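PDB 1S6M: trwC protein, which probably nicks and unwinds plasmid DNA during conjugative transfer, the relaxase domain described here carrying a three-histidine metal site. Local coordinates for residues K147-T152 with L160-V165. Numbering follows the deposited sequence.
Sequences KFRHET and LHTHAV. With NI (nickel (II) ion), chain C.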
loop_
_atom_site.group_PDB
_atom_site.type_symbol
_atom_site.label_atom_id
_atom_site.label_comp_id
_atom_site.label_asym_id
_atom_site.label_seq_id
_atom_site.Cartn_x
_atom_site.Cartn_y
_atom_site.Cartn_z
ATOM N N LYS B 147 -5.603 2.705 7.283
ATOM C CA LYS B 147 -5.003 3.241 6.055
ATOM C C LYS B 147 -4.068 4.438 6.266
ATOM O O LYS B 147 -4.447 5.443 6.866
ATOM C CB LYS B 147 -6.104 3.628 5.057
ATOM C CG LYS B 147 -7.070 2.488 4.693
ATOM C CD LYS B 147 -8.088 2.908 3.615
ATOM C CE LYS B 147 -8.949 4.068 4.091
ATOM N NZ LYS B 147 -10.083 4.425 3.180
ATOM N N PHE B 148 -2.846 4.329 5.749
ATOM C CA PHE B 148 -1.859 5.395 5.890
ATOM C C PHE B 148 -1.323 5.850 4.534
ATOM O O PHE B 148 -0.648 5.082 3.851
ATOM C CB PHE B 148 -0.702 4.914 6.777
ATOM C CG PHE B 148 -1.144 4.360 8.113
ATOM C CD1 PHE B 148 -1.461 3.009 8.255
ATOM C CD2 PHE B 148 -1.284 5.202 9.220
ATOM C CE1 PHE B 148 -1.903 2.498 9.481
ATOM C CE2 PHE B 148 -1.727 4.705 10.452
ATOM C CZ PHE B 148 -2.042 3.348 10.581
ATOM N N ARG B 149 -1.631 7.092 4.155
ATOM C CA ARG B 149 -1.180 7.675 2.887
ATOM C C ARG B 149 0.180 8.384 3.061
ATOM O O ARG B 149 0.353 9.178 3.985
ATOM C CB ARG B 149 -2.225 8.675 2.371
ATOM C CG ARG B 149 -2.018 9.126 0.923
ATOM C CD ARG B 149 -3.089 10.126 0.492
ATOM N NE ARG B 149 -2.995 11.367 1.251
ATOM C CZ ARG B 149 -4.038 12.063 1.695
ATOM N NH1 ARG B 149 -3.846 13.181 2.379
ATOM N NH2 ARG B 149 -5.273 11.640 1.461
ATOM N N HIS B 150 1.122 8.091 2.162
ATOM C CA HIS B 150 2.480 8.646 2.172
ATOM C C HIS B 150 2.764 9.402 0.862
ATOM O O HIS B 150 2.055 9.219 -0.129
ATOM C CB HIS B 150 3.512 7.507 2.384
ATOM C CG HIS B 150 3.488 6.925 3.766
ATOM N ND1 HIS B 150 4.245 5.824 4.143
ATOM C CD2 HIS B 150 2.766 7.344 4.836
ATOM C CE1 HIS B 150 3.967 5.593 5.429
ATOM N NE2 HIS B 150 3.080 6.494 5.873
ATOM N N GLU B 151 3.801 10.237 0.847
ATOM C CA GLU B 151 4.111 11.010 -0.353
ATOM C C GLU B 151 5.533 10.927 -0.931
ATOM O O GLU B 151 5.768 11.445 -2.020
ATOM C CB GLU B 151 3.759 12.489 -0.117
ATOM C CG GLU B 151 2.304 12.750 0.284
ATOM C CD GLU B 151 2.018 14.234 0.521
ATOM O OE1 GLU B 151 2.974 15.035 0.495
ATOM O OE2 GLU B 151 0.839 14.595 0.740
ATOM N N THR B 152 6.471 10.276 -0.245
ATOM C CA THR B 152 7.849 10.200 -0.751
ATOM C C THR B 152 8.474 8.796 -0.790
ATOM O O THR B 152 8.073 7.911 -0.036
ATOM C CB THR B 152 8.800 11.090 0.090
ATOM O OG1 THR B 152 8.882 10.573 1.422
ATOM C CG2 THR B 152 8.293 12.520 0.152
ATOM N N LEU B 160 3.361 8.895 -4.505
ATOM C CA LEU B 160 2.053 8.739 -3.871
ATOM C C LEU B 160 1.684 7.280 -3.629
ATOM O O LEU B 160 1.575 6.498 -4.569
ATOM C CB LEU B 160 0.974 9.400 -4.737
ATOM C CG LEU B 160 -0.464 9.452 -4.209
ATOM C CD1 LEU B 160 -0.494 10.175 -2.863
ATOM C CD2 LEU B 160 -1.352 10.178 -5.226
ATOM N N HIS B 161 1.493 6.914 -2.370
ATOM C CA HIS B 161 1.110 5.548 -2.039
ATOM C C HIS B 161 0.362 5.459 -0.720
ATOM O O HIS B 161 0.408 6.379 0.095
ATOM C CB HIS B 161 2.334 4.610 -2.008
ATOM C CG HIS B 161 3.342 4.929 -0.943
ATOM N ND1 HIS B 161 4.308 5.912 -1.066
ATOM C CD2 HIS B 161 3.560 4.320 0.260
ATOM C CE1 HIS B 161 5.079 5.878 0.025
ATOM N NE2 HIS B 161 4.658 4.937 0.837
ATOM N N THR B 162 -0.348 4.349 -0.528
ATOM C CA THR B 162 -1.095 4.107 0.698
ATOM C C THR B 162 -0.863 2.691 1.216
ATOM O O THR B 162 -0.959 1.717 0.466
ATOM C CB THR B 162 -2.626 4.277 0.505
ATOM O OG1 THR B 162 -2.936 5.634 0.173
ATOM C CG2 THR B 162 -3.356 3.911 1.781
ATOM N N HIS B 163 -0.546 2.592 2.502
ATOM C CA HIS B 163 -0.348 1.312 3.158
ATOM C C HIS B 163 -1.683 0.945 3.806
ATOM O O HIS B 163 -2.100 1.585 4.773
ATOM C CB HIS B 163 0.704 1.420 4.269
ATOM C CG HIS B 163 2.073 1.789 3.786
ATOM N ND1 HIS B 163 2.973 0.882 3.266
ATOM C CD2 HIS B 163 2.698 2.999 3.786
ATOM C CE1 HIS B 163 4.096 1.533 2.978
ATOM N NE2 HIS B 163 3.964 2.803 3.277
ATOM N N ALA B 164 -2.368 -0.058 3.270
ATOM C CA ALA B 164 -3.627 -0.484 3.865
ATOM C C ALA B 164 -3.294 -1.658 4.779
ATOM O O ALA B 164 -3.066 -2.773 4.309
ATOM C CB ALA B 164 -4.624 -0.908 2.777
ATOM N N VAL B 165 -3.243 -1.405 6.085
ATOM C CA VAL B 165 -2.925 -2.462 7.027
ATOM C C VAL B 165 -4.171 -3.182 7.538
ATOM O O VAL B 165 -4.911 -2.656 8.367
ATOM C CB VAL B 165 -2.102 -1.925 8.236
ATOM C CG1 VAL B 165 -1.771 -3.066 9.194
ATOM C CG2 VAL B 165 -0.808 -1.276 7.743
HETATM NI NI NI C . 5.362 4.533 2.852
HETATM O O HOH W 1 6.862 3.112 1.949
HETATM O O HOH W 2 6.375 3.803 4.755
#
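His150 of one strand and His161 and His163 of its antiparallel neighbour close on a single nickel ion. His150 ND1 lies 2.1 Å from the nickel and His163 NE2 2.3 Å from it, with His161 also binding through NE2; two waters complete five ligands. The rings are sharply turned: the His150 plane stands at 86° to that of His161 and is also steeply inclined to that of His163. His161 has its CG between backbone N and carbonyl carbon (chi1 64°), which turns the ring so that one face meets His150 CB in a CH-pi contact, 3.5 Å from the ring centroid. His150 ND1 and His163 NE2, 3.2 Å apart, are brought together by the shared metal rather than by a hydrogen bond.

The remote nitrogens are held too: His150 NE2 by Tyr18 O and His161 ND1 by Gln159 O, while the Tyr18 ring stacks on His163. In the backbone that carries the histidines, Phe148 and His163 form a hydrogen-bonded pair, with His163 N to Phe148 O at 2.8 Å, and so do His150 and His161, where His150 N reaches His161 O almost straight, at 177°. On the opposite face Thr162 packs against Arg149, its OG1 3.7 Å from Arg149 CG, and is hydrogen-bonded to His110 NE2; Arg149 itself pairs with Asp111. Losing the hydroxyl and methyl of Thr162 to an alanine is likely to leave His110 NE2 without this partner and a gap beside the Arg149 chain.

Alternation along the hairpin therefore puts all three histidines on one face. A histidine triad on the central strands is characteristic of HUH relaxases, and these residues also bind zinc and copper; the two waters occupy positions that substrate oxygens could probably take at the metal.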